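Local coordinates for protein novel Thermotoga maritima enzyme TM1112 (Thermotoga maritima, PDB 1O5U) that is of unknown function but adopts the small beta-barrel fold of the cupin family and is probably an enzyme, at residues T49-T63 / R87-F101. Numbering follows the deposited sequence.
Sequences TNETCYILEGKVEVT and RWKVLEPVRKHYNLF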
loop_
_atom_site.group_PDB
_atom_site.type_symbol
_atom_site.label_atom_id
_atom_site.label_comp_id
_atom_site.label_asym_id
_atom_site.label_seq_id
_atom_site.Cartn_x
_atom_site.Cartn_y
_atom_site.Cartn_z
ATOM N N THR A 49 10.240 -7.523 3.410
ATOM C CA THR A 49 11.022 -6.348 3.047
ATOM C C THR A 49 10.236 -5.061 3.333
ATOM O O THR A 49 9.043 -5.083 3.648
ATOM C CB THR A 49 11.363 -6.389 1.531
ATOM O OG1 THR A 49 10.168 -6.192 0.774
ATOM C CG2 THR A 49 11.899 -7.802 1.088
ATOM N N ASN A 50 10.922 -3.932 3.223
ATOM C CA ASN A 50 10.242 -2.650 3.084
ATOM C C ASN A 50 9.491 -2.677 1.766
ATOM O O ASN A 50 9.866 -3.373 0.843
ATOM C CB ASN A 50 11.238 -1.480 3.080
ATOM C CG ASN A 50 11.968 -1.305 4.383
ATOM O OD1 ASN A 50 11.374 -1.267 5.464
ATOM N ND2 ASN A 50 13.293 -1.142 4.293
ATOM N N GLU A 51 8.386 -1.948 1.690
ATOM C CA GLU A 51 7.589 -1.886 0.485
ATOM C C GLU A 51 6.871 -0.530 0.326
ATOM O O GLU A 51 6.299 0.003 1.283
ATOM C CB GLU A 51 6.542 -3.014 0.502
ATOM C CG GLU A 51 5.784 -3.063 -0.798
ATOM C CD GLU A 51 5.142 -4.409 -1.031
ATOM O OE1 GLU A 51 4.862 -5.073 -0.020
ATOM O OE2 GLU A 51 4.987 -4.806 -2.223
ATOM N N THR A 52 6.987 0.049 -0.861
ATOM C CA THR A 52 6.265 1.262 -1.223
ATOM C C THR A 52 5.278 0.923 -2.297
ATOM O O THR A 52 5.661 0.234 -3.244
ATOM C CB THR A 52 7.261 2.324 -1.732
ATOM O OG1 THR A 52 8.187 2.611 -0.669
ATOM C CG2 THR A 52 6.558 3.657 -2.033
ATOM N N CYS A 53 4.030 1.386 -2.143
ATOM C CA CYS A 53 2.891 1.075 -3.030
ATOM C C CYS A 53 2.306 2.420 -3.442
ATOM O O CYS A 53 2.147 3.302 -2.594
ATOM C CB CYS A 53 1.805 0.258 -2.231
ATOM S SG CYS A 53 2.584 -1.359 -1.802
ATOM N N TYR A 54 2.024 2.575 -4.724
ATOM C CA TYR A 54 1.199 3.669 -5.225
ATOM C C TYR A 54 -0.170 3.110 -5.672
ATOM O O TYR A 54 -0.244 2.259 -6.537
ATOM C CB TYR A 54 1.881 4.420 -6.371
ATOM C CG TYR A 54 1.059 5.587 -6.859
ATOM C CD1 TYR A 54 0.432 5.561 -8.112
ATOM C CD2 TYR A 54 0.784 6.667 -6.007
ATOM C CE1 TYR A 54 -0.336 6.599 -8.530
ATOM C CE2 TYR A 54 -0.044 7.689 -6.420
ATOM C CZ TYR A 54 -0.568 7.667 -7.674
ATOM O OH TYR A 54 -1.360 8.724 -8.082
ATOM N N ILE A 55 -1.231 3.598 -5.068
ATOM C CA ILE A 55 -2.588 3.074 -5.320
ATOM C C ILE A 55 -3.250 3.734 -6.538
ATOM O O ILE A 55 -3.540 4.964 -6.568
ATOM C CB ILE A 55 -3.501 3.210 -4.058
ATOM C CG1 ILE A 55 -2.831 2.750 -2.784
ATOM C CG2 ILE A 55 -4.833 2.504 -4.236
ATOM C CD1 ILE A 55 -2.275 1.362 -2.815
ATOM N N LEU A 56 -3.498 2.898 -7.556
ATOM C CA LEU A 56 -4.169 3.339 -8.758
ATOM C C LEU A 56 -5.684 3.331 -8.601
ATOM O O LEU A 56 -6.375 4.189 -9.127
ATOM C CB LEU A 56 -3.757 2.443 -9.957
ATOM C CG LEU A 56 -2.277 2.507 -10.362
ATOM C CD1 LEU A 56 -1.967 1.533 -11.470
ATOM C CD2 LEU A 56 -1.935 3.920 -10.815
ATOM N N GLU A 57 -6.199 2.319 -7.907
ATOM C CA GLU A 57 -7.611 2.157 -7.654
ATOM C C GLU A 57 -7.799 1.414 -6.355
ATOM O O GLU A 57 -6.969 0.604 -5.983
ATOM C CB GLU A 57 -8.286 1.324 -8.749
ATOM C CG GLU A 57 -8.176 1.860 -10.162
ATOM C CD GLU A 57 -8.959 3.169 -10.387
ATOM O OE1 GLU A 57 -9.874 3.524 -9.609
ATOM O OE2 GLU A 57 -8.638 3.858 -11.384
ATOM N N GLY A 58 -8.918 1.677 -5.693
ATOM C CA GLY A 58 -9.329 0.850 -4.571
ATOM C C GLY A 58 -9.298 1.515 -3.227
ATOM O O GLY A 58 -9.076 2.727 -3.128
ATOM N N LYS A 59 -9.581 0.722 -2.224
ATOM C CA LYS A 59 -9.715 1.210 -0.836
ATOM C C LYS A 59 -9.481 0.018 0.047
ATOM O O LYS A 59 -10.131 -1.034 -0.119
ATOM C CB LYS A 59 -11.083 1.778 -0.550
ATOM C CG LYS A 59 -11.244 2.282 0.914
ATOM C CD LYS A 59 -12.586 2.826 1.192
ATOM C CE LYS A 59 -12.618 3.449 2.549
ATOM N NZ LYS A 59 -14.014 4.031 2.875
ATOM N N VAL A 60 -8.588 0.181 1.022
ATOM C CA VAL A 60 -8.209 -0.874 1.933
ATOM C C VAL A 60 -8.128 -0.324 3.338
ATOM O O VAL A 60 -7.644 0.792 3.509
ATOM C CB VAL A 60 -6.820 -1.437 1.596
ATOM C CG1 VAL A 60 -6.503 -2.656 2.440
ATOM C CG2 VAL A 60 -6.747 -1.804 0.126
ATOM N N GLU A 61 -8.638 -1.081 4.307
ATOM C CA GLU A 61 -8.458 -0.789 5.746
ATOM C C GLU A 61 -7.306 -1.719 6.217
ATOM O O GLU A 61 -7.447 -2.930 6.098
ATOM C CB GLU A 61 -9.717 -1.109 6.554
ATOM C CG GLU A 61 -10.879 -0.108 6.382
ATOM C CD GLU A 61 -12.231 -0.553 6.978
ATOM O OE1 GLU A 61 -12.441 -1.769 7.271
ATOM O OE2 GLU A 61 -13.161 0.325 7.094
ATOM N N VAL A 62 -6.216 -1.162 6.733
ATOM C CA VAL A 62 -5.110 -2.006 7.260
ATOM C C VAL A 62 -5.117 -1.888 8.803
ATOM O O VAL A 62 -5.241 -0.811 9.325
ATOM C CB VAL A 62 -3.786 -1.590 6.640
ATOM C CG1 VAL A 62 -2.641 -2.328 7.225
ATOM C CG2 VAL A 62 -3.815 -1.743 5.132
ATOM N N THR A 63 -5.053 -3.015 9.525
ATOM C CA THR A 63 -4.935 -3.028 10.974
ATOM C C THR A 63 -3.644 -3.768 11.277
ATOM O O THR A 63 -3.507 -4.926 10.894
ATOM C CB THR A 63 -6.106 -3.777 11.614
ATOM O OG1 THR A 63 -7.337 -3.129 11.231
ATOM C CG2 THR A 63 -6.064 -3.651 13.107
ATOM N N ARG A 87 -3.246 -6.956 8.929
ATOM C CA ARG A 87 -4.347 -7.557 8.191
ATOM C C ARG A 87 -4.874 -6.512 7.250
ATOM O O ARG A 87 -5.078 -5.372 7.657
ATOM C CB ARG A 87 -5.438 -7.984 9.145
ATOM C CG ARG A 87 -6.569 -8.775 8.493
ATOM C CD ARG A 87 -7.247 -9.689 9.478
ATOM N NE ARG A 87 -8.322 -10.487 8.886
ATOM C CZ ARG A 87 -8.185 -11.724 8.388
ATOM N NH1 ARG A 87 -7.025 -12.340 8.385
ATOM N NH2 ARG A 87 -9.238 -12.344 7.882
ATOM N N TRP A 88 -5.019 -6.895 5.988
ATOM C CA TRP A 88 -5.652 -6.112 4.953
ATOM C C TRP A 88 -7.128 -6.455 4.828
ATOM O O TRP A 88 -7.494 -7.638 4.764
ATOM C CB TRP A 88 -4.987 -6.391 3.586
ATOM C CG TRP A 88 -3.723 -5.607 3.315
ATOM C CD1 TRP A 88 -2.664 -5.475 4.142
ATOM C CD2 TRP A 88 -3.401 -4.880 2.126
ATOM N NE1 TRP A 88 -1.699 -4.692 3.549
ATOM C CE2 TRP A 88 -2.119 -4.320 2.307
ATOM C CE3 TRP A 88 -4.044 -4.669 0.905
ATOM C CZ2 TRP A 88 -1.532 -3.529 1.367
ATOM C CZ3 TRP A 88 -3.432 -3.908 -0.036
ATOM C CH2 TRP A 88 -2.196 -3.337 0.189
ATOM N N LYS A 89 -7.975 -5.430 4.772
ATOM C CA LYS A 89 -9.393 -5.599 4.404
ATOM C C LYS A 89 -9.655 -4.769 3.174
ATOM O O LYS A 89 -9.707 -3.520 3.246
ATOM C CB LYS A 89 -10.313 -5.150 5.538
ATOM C CG LYS A 89 -11.773 -5.512 5.274
ATOM C CD LYS A 89 -12.655 -5.293 6.454
ATOM C CE LYS A 89 -14.090 -5.672 6.087
ATOM N NZ LYS A 89 -15.082 -5.314 7.152
ATOM N N VAL A 90 -9.733 -5.436 2.037
ATOM C CA VAL A 90 -9.879 -4.762 0.762
ATOM C C VAL A 90 -11.387 -4.475 0.586
ATOM O O VAL A 90 -12.198 -5.376 0.460
ATOM C CB VAL A 90 -9.391 -5.621 -0.399
ATOM C CG1 VAL A 90 -9.726 -4.930 -1.730
ATOM C CG2 VAL A 90 -7.880 -5.964 -0.299
ATOM N N LEU A 91 -11.768 -3.211 0.655
ATOM C CA LEU A 91 -13.170 -2.820 0.606
ATOM C C LEU A 91 -13.629 -2.519 -0.819
ATOM O O LEU A 91 -14.797 -2.771 -1.177
ATOM C CB LEU A 91 -13.358 -1.567 1.462
ATOM C CG LEU A 91 -13.085 -1.729 2.959
ATOM C CD1 LEU A 91 -13.139 -0.378 3.615
ATOM C CD2 LEU A 91 -14.044 -2.690 3.619
ATOM N N GLU A 92 -12.734 -1.920 -1.594
ATOM C CA GLU A 92 -12.937 -1.739 -3.039
ATOM C C GLU A 92 -11.761 -2.350 -3.753
ATOM O O GLU A 92 -10.614 -2.120 -3.352
ATOM C CB GLU A 92 -13.071 -0.258 -3.365
ATOM C CG GLU A 92 -14.253 0.387 -2.645
ATOM C CD GLU A 92 -14.272 1.885 -2.785
ATOM O OE1 GLU A 92 -13.473 2.440 -3.570
ATOM O OE2 GLU A 92 -15.096 2.495 -2.069
ATOM N N PRO A 93 -11.984 -3.099 -4.836
ATOM C CA PRO A 93 -10.874 -3.779 -5.519
ATOM C C PRO A 93 -9.674 -2.890 -5.765
ATOM O O PRO A 93 -9.806 -1.770 -6.301
ATOM C CB PRO A 93 -11.507 -4.241 -6.834
ATOM C CG PRO A 93 -12.904 -4.368 -6.514
ATOM C CD PRO A 93 -13.278 -3.389 -5.478
ATOM N N VAL A 94 -8.501 -3.412 -5.425
ATOM C CA VAL A 94 -7.255 -2.616 -5.400
ATOM C C VAL A 94 -6.422 -2.910 -6.603
ATOM O O VAL A 94 -6.385 -4.057 -7.050
ATOM C CB VAL A 94 -6.503 -2.645 -4.051
ATOM C CG1 VAL A 94 -7.385 -2.135 -2.994
ATOM C CG2 VAL A 94 -6.018 -3.984 -3.665
ATOM N N ARG A 95 -5.815 -1.860 -7.170
ATOM C CA ARG A 95 -4.753 -1.949 -8.185
ATOM C C ARG A 95 -3.647 -1.021 -7.757
ATOM O O ARG A 95 -3.884 0.136 -7.435
ATOM C CB ARG A 95 -5.231 -1.583 -9.580
ATOM C CG ARG A 95 -4.182 -1.665 -10.614
ATOM C CD ARG A 95 -4.691 -1.442 -12.034
ATOM N NE ARG A 95 -5.754 -2.365 -12.365
ATOM C CZ ARG A 95 -6.869 -2.058 -12.986
ATOM N NH1 ARG A 95 -7.762 -3.004 -13.188
ATOM N NH2 ARG A 95 -7.115 -0.826 -13.408
ATOM N N LYS A 96 -2.421 -1.520 -7.709
ATOM C CA LYS A 96 -1.307 -0.688 -7.256
ATOM C C LYS A 96 -0.030 -1.028 -7.970
ATOM O O LYS A 96 0.148 -2.175 -8.475
ATOM C CB LYS A 96 -1.114 -0.852 -5.746
ATOM C CG LYS A 96 -0.647 -2.169 -5.329
ATOM C CD LYS A 96 -0.706 -2.367 -3.814
ATOM C CE LYS A 96 0.356 -3.376 -3.396
ATOM N NZ LYS A 96 0.598 -3.261 -1.914
ATOM N N HIS A 97 0.850 -0.030 -8.044
ATOM C CA HIS A 97 2.281 -0.229 -8.374
ATOM C C HIS A 97 3.032 -0.455 -7.052
ATOM O O HIS A 97 2.705 0.205 -6.044
ATOM C CB HIS A 97 2.847 1.014 -9.097
ATOM C CG HIS A 97 2.459 1.115 -10.542
ATOM N ND1 HIS A 97 3.095 0.392 -11.529
ATOM C CD2 HIS A 97 1.531 1.879 -11.172
ATOM C CE1 HIS A 97 2.542 0.660 -12.703
ATOM N NE2 HIS A 97 1.593 1.573 -12.519
ATOM N N TYR A 98 4.024 -1.358 -7.033
ATOM C CA TYR A 98 4.740 -1.665 -5.788
ATOM C C TYR A 98 6.217 -1.866 -6.021
ATOM O O TYR A 98 6.632 -2.318 -7.080
ATOM C CB TYR A 98 4.115 -2.855 -5.028
ATOM C CG TYR A 98 4.373 -4.168 -5.689
ATOM C CD1 TYR A 98 5.509 -4.921 -5.391
ATOM C CD2 TYR A 98 3.532 -4.634 -6.675
ATOM C CE1 TYR A 98 5.756 -6.140 -6.059
ATOM C CE2 TYR A 98 3.763 -5.827 -7.317
ATOM C CZ TYR A 98 4.858 -6.576 -7.029
ATOM O OH TYR A 98 5.060 -7.771 -7.735
ATOM N N ASN A 99 7.013 -1.476 -5.025
ATOM C CA ASN A 99 8.484 -1.543 -5.092
ATOM C C ASN A 99 8.955 -2.101 -3.775
ATOM O O ASN A 99 8.661 -1.544 -2.747
ATOM C CB ASN A 99 9.097 -0.145 -5.326
ATOM C CG ASN A 99 10.588 -0.175 -5.568
ATOM O OD1 ASN A 99 11.081 -0.893 -6.472
ATOM N ND2 ASN A 99 11.341 0.607 -4.772
ATOM N N LEU A 100 9.620 -3.251 -3.820
ATOM C CA LEU A 100 10.227 -3.862 -2.631
ATOM C C LEU A 100 11.610 -3.286 -2.483
ATOM O O LEU A 100 12.289 -3.099 -3.480
ATOM C CB LEU A 100 10.308 -5.380 -2.808
ATOM C CG LEU A 100 9.000 -6.082 -3.150
ATOM C CD1 LEU A 100 9.249 -7.569 -3.260
ATOM C CD2 LEU A 100 7.970 -5.784 -2.100
ATOM N N PHE A 101 12.036 -2.985 -1.261
ATOM C CA PHE A 101 13.361 -2.423 -1.077
ATOM C C PHE A 101 13.909 -2.706 0.317
ATOM O O PHE A 101 15.087 -2.443 0.605
ATOM C CB PHE A 101 13.350 -0.918 -1.413
ATOM C CG PHE A 101 12.633 -0.050 -0.390
ATOM C CD1 PHE A 101 13.343 0.573 0.625
ATOM C CD2 PHE A 101 11.257 0.158 -0.465
ATOM C CE1 PHE A 101 12.714 1.377 1.551
ATOM C CE2 PHE A 101 10.623 0.965 0.465
ATOM C CZ PHE A 101 11.339 1.574 1.472
ATOM O OXT PHE A 101 13.211 -3.255 1.162
HETATM O O HOH W 1 13.791 -4.357 3.484
HETATM O O HOH W 2 10.683 2.802 -3.013
HETATM O O HOH W 3 -14.991 -2.830 7.788
#
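Two classic beta bulges, one in each segment, let 49-63 and 87-101 stay paired while both turn the corner from one sheet of the cupin beta-barrel to the other. In the first, Leu56 and Glu57 both donate to Arg95 O, Glu57 N lying in the carbonyl plane on a lone pair; in the second, Leu91 N (2.8 Å) and Glu92 N (3.1 Å) share Lys59 O. Strand 51-55 thus runs antiparallel to 93-100 in one sheet, and 58-63 antiparallel to 87-90 in the other. Gly58 is required at the bend, because at its backbone angles a CB would jam against the carbonyl oxygen of the residue before and crowd Pro93 O.

Compact valines pack against a broad indole in the barrel interior. With Val62 CG1 anti to the backbone N (chi1 175°), CG2 is left beside that N and lies over one face of Trp88, 4.0 Å from the centroid of the five-membered ring, a CH-pi contact; Val60 CG1 meets Trp88 CE3 at 3.5 Å. Phe43 and Trp36 also meet this indole, and an alanine in place of Trp88 would probably leave a gap beside Val60 and Val62 and strip these two rings of their partner. Lys96 also points into the barrel, where its NZ is covalently linked to an unidentified ligand, probably from the crystallisation liquor, that may still mark a pocket.

On the outer face, Glu61 OE1 and Lys89 NZ, 4.4 Å apart, are joined by a water, as suits long charged chains at a partly exposed surface. At the C-terminus a second water links Asn50 N to the terminal carboxylate, and Phe101 N donates to Asn50 O. With CG between its backbone N and carbonyl carbon (chi1 72°), Phe101 turns its ring beneath Asn50, whose CB sits 3.5 Å from the ring centroid.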